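Local atomic coordinates of separin (Saccharomyces cerevisiae, PDB entry 5U1T), a protein that cleaves the Scc1 subunit of cohesin at the onset of anaphase, acting as a caspase-like cysteine protease that securin holds inactive for most of the cell cycle. Residues E957-P963 with R1158-P1164; S1043-S1047 with N1069-T1073; L1053-T1057 with L1319-E1323. All blocks are in the same frame, centred on the assembly; numbering follows the deposited sequence.

Overall arrangement
Along the chain the segments come in the order 957-963, 1043-1047, 1053-1057, 1069-1073, 1158-1164 and 1319-1323, so contact 2 falls wholly between the two halves of contact 1, while contact 3 interlocks with both. Contact 1 is a strand pair at one edge of a mixed sheet; its centre is about 13 Å from those of contacts 2 and 3, which are about 20 Å apart. Helix 1036-1054 serves both of these. Arg-1162 of contact 1 reaches Ser-1047 of contact 2 through a weak hydrogen bond, and Gly-961 probably bonds Asn-1055 of contact 3. Together they join an edge strand, a helix pair and two helix ends in one region, away from the predicted catalytic Cys-1497.

Contact 1. Residues E957-P963 with R1158-P1164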
# COMPACT_ATOMS: atom_id res chain seq x y z
N GLU A 957 0.68 -21.39 -49.48
CA GLU A 957 1.80 -22.32 -49.49
C GLU A 957 2.75 -22.04 -50.65
O GLU A 957 3.46 -22.93 -51.13
CB GLU A 957 1.28 -23.75 -49.59
CG GLU A 957 0.57 -24.22 -48.34
CD GLU A 957 -0.27 -25.46 -48.61
OE1 GLU A 957 -0.02 -26.11 -49.66
OE2 GLU A 957 -1.19 -25.74 -47.78
N SER A 958 2.74 -20.80 -51.13
CA SER A 958 3.53 -20.42 -52.27
C SER A 958 4.36 -19.22 -51.93
O SER A 958 3.92 -18.37 -51.14
CB SER A 958 2.65 -20.10 -53.48
OG SER A 958 2.34 -21.27 -54.20
N THR A 959 5.56 -19.21 -52.48
CA THR A 959 6.38 -18.04 -52.55
C THR A 959 5.59 -16.93 -53.16
O THR A 959 5.10 -17.04 -54.25
CB THR A 959 7.61 -18.28 -53.40
OG1 THR A 959 8.50 -19.14 -52.70
CG2 THR A 959 8.31 -17.01 -53.64
N LEU A 960 5.46 -15.85 -52.42
CA LEU A 960 4.66 -14.73 -52.85
C LEU A 960 5.51 -13.51 -52.91
O LEU A 960 6.45 -13.37 -52.17
CB LEU A 960 3.52 -14.49 -51.89
CG LEU A 960 2.34 -15.42 -51.95
CD1 LEU A 960 1.38 -15.00 -50.88
CD2 LEU A 960 1.69 -15.32 -53.30
N GLY A 961 5.14 -12.57 -53.75
CA GLY A 961 5.92 -11.37 -53.88
C GLY A 961 5.12 -10.13 -54.17
O GLY A 961 3.96 -10.18 -54.43
N ILE A 962 5.79 -9.00 -54.12
CA ILE A 962 5.15 -7.72 -54.32
C ILE A 962 6.21 -6.72 -54.69
O ILE A 962 7.29 -6.78 -54.19
CB ILE A 962 4.40 -7.32 -53.04
CG1 ILE A 962 3.80 -5.95 -53.14
CG2 ILE A 962 5.29 -7.38 -51.84
CD1 ILE A 962 2.48 -5.86 -52.44
N PRO A 963 5.92 -5.78 -55.57
CA PRO A 963 5.11 -5.98 -56.76
C PRO A 963 5.62 -7.05 -57.66
O PRO A 963 6.78 -7.15 -57.95
CB PRO A 963 5.27 -4.65 -57.46
CG PRO A 963 6.65 -4.25 -57.14
CD PRO A 963 6.98 -4.81 -55.80
N ARG A 1158 11.81 -1.24 -54.87
CA ARG A 1158 11.45 -1.85 -53.62
C ARG A 1158 10.73 -3.14 -53.87
O ARG A 1158 9.69 -3.13 -54.47
CB ARG A 1158 10.46 -0.96 -52.92
CG ARG A 1158 10.94 -0.37 -51.62
CD ARG A 1158 10.01 0.75 -51.22
NE ARG A 1158 10.73 1.95 -50.88
CZ ARG A 1158 10.53 3.12 -51.46
NH1 ARG A 1158 11.22 4.16 -51.09
NH2 ARG A 1158 9.63 3.22 -52.41
N THR A 1159 11.26 -4.23 -53.38
CA THR A 1159 10.60 -5.52 -53.59
C THR A 1159 10.66 -6.34 -52.33
O THR A 1159 11.51 -6.13 -51.47
CB THR A 1159 11.21 -6.30 -54.77
OG1 THR A 1159 12.56 -6.65 -54.46
CG2 THR A 1159 11.22 -5.45 -56.02
N HIS A 1160 9.76 -7.30 -52.21
CA HIS A 1160 9.61 -8.04 -50.96
C HIS A 1160 9.07 -9.41 -51.31
O HIS A 1160 8.34 -9.51 -52.26
CB HIS A 1160 8.67 -7.28 -50.03
CG HIS A 1160 7.99 -8.13 -49.00
ND1 HIS A 1160 8.62 -8.59 -47.87
CD2 HIS A 1160 6.72 -8.60 -48.94
CE1 HIS A 1160 7.78 -9.31 -47.15
NE2 HIS A 1160 6.62 -9.33 -47.78
N LEU A 1161 9.44 -10.46 -50.59
CA LEU A 1161 8.77 -11.73 -50.87
C LEU A 1161 8.61 -12.64 -49.66
O LEU A 1161 9.41 -12.61 -48.75
CB LEU A 1161 9.48 -12.47 -52.01
CG LEU A 1161 10.99 -12.62 -52.11
CD1 LEU A 1161 11.46 -13.49 -50.96
CD2 LEU A 1161 11.35 -13.25 -53.44
N ARG A 1162 7.55 -13.45 -49.66
CA ARG A 1162 7.23 -14.29 -48.50
C ARG A 1162 7.54 -15.74 -48.81
O ARG A 1162 7.01 -16.30 -49.76
CB ARG A 1162 5.77 -14.12 -48.09
CG ARG A 1162 5.38 -12.69 -47.84
CD ARG A 1162 3.98 -12.57 -47.26
NE ARG A 1162 3.98 -11.74 -46.05
CZ ARG A 1162 3.90 -12.25 -44.82
NH1 ARG A 1162 3.81 -13.57 -44.66
NH2 ARG A 1162 3.93 -11.43 -43.74
N LEU A 1163 8.39 -16.34 -47.99
CA LEU A 1163 8.82 -17.73 -48.21
C LEU A 1163 8.22 -18.63 -47.14
O LEU A 1163 8.46 -18.42 -45.96
CB LEU A 1163 10.34 -17.82 -48.19
CG LEU A 1163 11.07 -16.75 -49.02
CD1 LEU A 1163 12.56 -16.78 -48.79
CD2 LEU A 1163 10.75 -16.95 -50.48
N PRO A 1164 7.42 -19.61 -47.56
CA PRO A 1164 6.65 -20.50 -46.68
C PRO A 1164 7.46 -21.51 -45.84
O PRO A 1164 7.12 -21.70 -44.65
CB PRO A 1164 5.75 -21.24 -47.66
CG PRO A 1164 5.64 -20.33 -48.82
CD PRO A 1164 6.98 -19.70 -48.96
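His-1160 and Ile-962 face each other across a pair of antiparallel strands, and their side chains leave the sheet on the same face. From CB of His-1160, 3.8 Å from CG2 of Ile-962, the chain turns CG anti to the backbone N (chi1 156°). This sets the ring so that CD2 meets the same methyl at 3.5 Å, and the methyl lies at the ring edge, close to its plane. ND1 is hydrogen-bonded to the hydroxyl of Ser-1149 on the adjoining strand; NE2, at the tip, has Arg-1162 NE in the ring plane 4.0 Å away.

Strand 960-962 adds a short edge to the mixed sheet, lying along 1157-1163, which pairs on its other side with 1146-1152. Two reciprocal pairs of backbone bonds hold it there. In the first, N of Arg-1162 gives a bond of 2.7 Å to O of Leu-960; in the second, N of Ile-962 to O of His-1160 is 3.2 Å and more bent, as is its return bond. Between them Gly-961 and Leu-1161 form a non-hydrogen-bonded pair, CA to CA 4.2 Å. Just before the strand begins, Thr-959 lies alongside Leu-1163, with OG1 3.8 Å from CD2, and the ring of Pro-1164 crosses it at about a right angle, CG against the carbonyl O of Ser-958 at 3.5 Å.

Contact 2. Residues S1043-S1047 with N1069-T1073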
# COMPACT_ATOMS: atom_id res chain seq x y z
N SER A 1043 2.43 -5.42 -37.91
CA SER A 1043 3.17 -5.07 -39.08
C SER A 1043 3.19 -6.21 -40.04
O SER A 1043 3.04 -6.02 -41.22
CB SER A 1043 4.59 -4.68 -38.70
OG SER A 1043 5.40 -5.81 -38.55
N SER A 1044 3.38 -7.41 -39.54
CA SER A 1044 3.46 -8.57 -40.40
C SER A 1044 2.12 -8.93 -40.99
O SER A 1044 2.01 -9.43 -42.07
CB SER A 1044 4.08 -9.74 -39.66
OG SER A 1044 3.55 -9.83 -38.37
N LEU A 1045 1.10 -8.70 -40.21
CA LEU A 1045 -0.28 -8.91 -40.64
C LEU A 1045 -0.63 -7.90 -41.71
O LEU A 1045 -1.46 -8.14 -42.57
CB LEU A 1045 -1.22 -8.75 -39.44
CG LEU A 1045 -2.42 -9.65 -39.18
CD1 LEU A 1045 -2.00 -11.10 -39.08
CD2 LEU A 1045 -3.10 -9.20 -37.89
N SER A 1046 0.00 -6.75 -41.62
CA SER A 1046 -0.28 -5.66 -42.52
C SER A 1046 0.39 -5.88 -43.88
O SER A 1046 -0.18 -5.57 -44.94
CB SER A 1046 0.19 -4.36 -41.87
OG SER A 1046 0.31 -3.33 -42.83
N SER A 1047 1.59 -6.44 -43.85
CA SER A 1047 2.29 -6.70 -45.08
C SER A 1047 1.79 -8.00 -45.73
O SER A 1047 1.80 -8.12 -46.95
CB SER A 1047 3.79 -6.76 -44.84
OG SER A 1047 4.12 -8.02 -44.31
N ASN A 1069 4.48 0.44 -45.70
CA ASN A 1069 4.64 -0.85 -45.08
C ASN A 1069 6.07 -1.19 -44.78
O ASN A 1069 6.37 -1.86 -43.84
CB ASN A 1069 4.05 -1.92 -45.96
CG ASN A 1069 3.23 -2.89 -45.19
OD1 ASN A 1069 3.76 -3.82 -44.62
ND2 ASN A 1069 1.95 -2.67 -45.13
N PHE A 1070 6.96 -0.72 -45.61
CA PHE A 1070 8.39 -0.92 -45.37
C PHE A 1070 8.83 -0.26 -44.07
O PHE A 1070 9.56 -0.85 -43.26
CB PHE A 1070 9.21 -0.37 -46.54
CG PHE A 1070 9.75 -1.43 -47.48
CD1 PHE A 1070 8.90 -2.32 -48.12
CD2 PHE A 1070 11.11 -1.49 -47.77
CE1 PHE A 1070 9.40 -3.27 -49.01
CE2 PHE A 1070 11.61 -2.45 -48.67
CZ PHE A 1070 10.75 -3.34 -49.28
N SER A 1071 8.38 0.97 -43.85
CA SER A 1071 8.76 1.66 -42.63
C SER A 1071 7.91 1.19 -41.45
O SER A 1071 8.34 1.31 -40.31
CB SER A 1071 8.68 3.18 -42.80
OG SER A 1071 7.50 3.60 -43.45
N LEU A 1072 6.72 0.65 -41.70
CA LEU A 1072 5.94 0.05 -40.61
C LEU A 1072 6.68 -1.15 -40.02
O LEU A 1072 6.69 -1.34 -38.81
CB LEU A 1072 4.55 -0.37 -41.09
CG LEU A 1072 3.36 -0.65 -40.14
CD1 LEU A 1072 2.22 -1.31 -40.90
CD2 LEU A 1072 3.70 -1.50 -38.95
N THR A 1073 7.28 -1.97 -40.88
CA THR A 1073 7.95 -3.19 -40.42
C THR A 1073 9.28 -2.84 -39.77
O THR A 1073 9.90 -3.67 -39.11
CB THR A 1073 8.20 -4.18 -41.58
OG1 THR A 1073 8.79 -3.47 -42.65
CG2 THR A 1073 6.92 -4.78 -42.09
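Asn-1069 reaches across to two consecutive serines, Ser-1046 and Ser-1047, with the two ends of its amide. ND2 gives a hydrogen bond of 2.9 Å to OG of Ser-1046, bent to 140° at the hydrogen, and the serine oxygen stands 27° out of the amide plane of Asn-1069. Ser-1046 meets it with OG anti to the backbone N (chi1 163°), a turn that carries the hydroxyl off its own helix toward the amide. The other end, OD1, lies over CB and CA of Ser-1047. It is also 3.5 Å from N of Ser-1047, but the angle is poor for a bond, and that N already gives its proton to O of Ser-1043. With an alanine here, the Ser-1046 hydroxyl would probably lose its amide partner and a gap would open beside CB of Ser-1047.

Helices 1036-1054 and 1062-1072 follow each other in the chain and run in roughly opposite directions, forming a helical hairpin, so the walk from Asn-1069 onward goes back up the first helix. One turn on, Leu-1072 spreads its two methyls over residues a turn apart: CD1 sits 3.4 Å from OG of Ser-1046, and CD2 comes against CB of Ser-1043. The leucine side chain is extended, which brings its fork to the serine face. Thr-1073 comes last, with CG2 4.0 Å from OG of Ser-1043, a hydroxyl that bonds to O of Ser-1040 in its own helix. The OG1 of Thr-1073 turns back toward its own helix, where the carbonyl oxygens of Asn-1069 and Phe-1070 both lie within reach of its one proton.

Contact 3. Residues L1053-T1057 with L1319-E1323; sequences LSNIT and LFHGE
Two segments leaving the ends of helices meet at Ile-1056 and His-1321, whose CA atoms are 5.0 Å apart, and the second turns away in a Schellman motif with Gly-1322 at positive phi as its C-prime residue. The imidazole of His-1321 is laid flat against segment 1053-1057. The carbonyl O of Asn-1055 stands 3.2 Å above the ring plane of His-1321, over its centre, and N of Ile-1056 lies over the same face, offset toward the rim. Ser-1054 O approaches the ring at its edge, 2.8 Å from NE2 of His-1321, while ND1 bonds back to O of Ile-1317, in the last turn of the helix that His-1321 has just left, which helps fix how the ring is turned.

Asn-1055 O also lies against CB of Phe-1320. Ile-1056 starts off pointing away, but its chain bends round (chi2 -44°) and brings CD1 over the helix end, 4.0 Å from CB of Phe-1320 and close to that residue's carbonyl O. The Phe-1320 ring, meanwhile, receives OD1 of Asn-1055 at its edge, near its plane; the amide's ND2 is taken up by O of Thr-1051 and of Gly-961.

The junction therefore joins the C-terminal ends of helices 1036-1054 and 1303-1320. Met-955 of helix 950-955 touches Asn-1055, Ile-1056 and Phe-1320, Ile-1016 of helix 1012-1028 packs on Ile-1056, and Leu-960 of strand 960-962 lies against both Asn-1055 and Phe-1320.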
# COMPACT_ATOMS: atom_id res chain seq x y z
N LEU A 1053 -3.44 -9.25 -51.24
CA LEU A 1053 -4.24 -8.35 -52.06
C LEU A 1053 -3.64 -8.08 -53.44
O LEU A 1053 -4.36 -8.10 -54.45
CB LEU A 1053 -4.47 -7.04 -51.33
CG LEU A 1053 -5.90 -6.90 -50.83
CD1 LEU A 1053 -5.98 -5.75 -49.86
CD2 LEU A 1053 -6.82 -6.67 -51.99
N SER A 1054 -2.34 -7.81 -53.48
CA SER A 1054 -1.68 -7.38 -54.70
C SER A 1054 -1.47 -8.51 -55.69
O SER A 1054 -1.35 -8.27 -56.89
CB SER A 1054 -0.34 -6.77 -54.37
OG SER A 1054 0.33 -7.69 -53.54
N ASN A 1055 -1.42 -9.74 -55.18
CA ASN A 1055 -1.33 -10.90 -56.04
C ASN A 1055 -2.68 -11.33 -56.61
O ASN A 1055 -2.74 -12.23 -57.45
CB ASN A 1055 -0.69 -12.06 -55.27
CG ASN A 1055 0.80 -11.96 -55.23
OD1 ASN A 1055 1.49 -12.47 -56.11
ND2 ASN A 1055 1.33 -11.30 -54.21
N ILE A 1056 -3.74 -10.65 -56.19
CA ILE A 1056 -5.14 -11.07 -56.39
C ILE A 1056 -5.94 -10.02 -57.18
O ILE A 1056 -6.92 -10.34 -57.86
CB ILE A 1056 -5.77 -11.37 -55.00
CG1 ILE A 1056 -5.48 -12.82 -54.59
CG2 ILE A 1056 -7.25 -11.00 -54.86
CD1 ILE A 1056 -5.67 -13.79 -55.68
N THR A 1057 -5.50 -8.77 -57.10
CA THR A 1057 -6.17 -7.65 -57.74
C THR A 1057 -5.14 -6.53 -57.86
O THR A 1057 -3.99 -6.69 -57.46
CB THR A 1057 -7.43 -7.19 -56.96
OG1 THR A 1057 -8.00 -6.02 -57.55
CG2 THR A 1057 -7.09 -6.89 -55.51
N LEU A 1319 -1.22 -17.19 -62.12
CA LEU A 1319 -2.36 -17.93 -61.57
C LEU A 1319 -3.22 -17.11 -60.59
O LEU A 1319 -4.45 -17.10 -60.71
CB LEU A 1319 -1.88 -19.21 -60.87
CG LEU A 1319 -2.96 -19.99 -60.11
CD1 LEU A 1319 -4.14 -20.26 -61.02
CD2 LEU A 1319 -2.42 -21.29 -59.51
N PHE A 1320 -2.58 -16.42 -59.64
CA PHE A 1320 -3.34 -15.75 -58.58
C PHE A 1320 -4.03 -14.54 -59.16
O PHE A 1320 -5.09 -14.15 -58.70
CB PHE A 1320 -2.43 -15.36 -57.41
CG PHE A 1320 -1.68 -16.52 -56.83
CD1 PHE A 1320 -2.30 -17.76 -56.70
CD2 PHE A 1320 -0.36 -16.40 -56.44
CE1 PHE A 1320 -1.62 -18.84 -56.18
CE2 PHE A 1320 0.33 -17.48 -55.92
CZ PHE A 1320 -0.30 -18.71 -55.80
N HIS A 1321 -3.44 -13.97 -60.21
CA HIS A 1321 -4.09 -12.88 -60.91
C HIS A 1321 -5.13 -13.33 -61.96
O HIS A 1321 -5.62 -12.51 -62.72
CB HIS A 1321 -3.05 -11.99 -61.58
CG HIS A 1321 -2.47 -10.96 -60.68
ND1 HIS A 1321 -1.24 -11.11 -60.07
CD2 HIS A 1321 -2.94 -9.76 -60.29
CE1 HIS A 1321 -0.98 -10.04 -59.34
NE2 HIS A 1321 -2.00 -9.20 -59.46
N GLY A 1322 -5.45 -14.62 -62.00
CA GLY A 1322 -6.50 -15.12 -62.87
C GLY A 1322 -6.13 -15.86 -64.17
O GLY A 1322 -7.01 -16.20 -64.96
N GLU A 1323 -4.85 -16.10 -64.41
CA GLU A 1323 -4.46 -16.83 -65.62
C GLU A 1323 -4.14 -18.27 -65.28
O GLU A 1323 -3.06 -18.58 -64.76
CB GLU A 1323 -3.25 -16.18 -66.30
CG GLU A 1323 -3.05 -16.66 -67.70
CD GLU A 1323 -1.73 -16.20 -68.28
OE1 GLU A 1323 -0.89 -17.06 -68.61
OE2 GLU A 1323 -1.54 -14.96 -68.39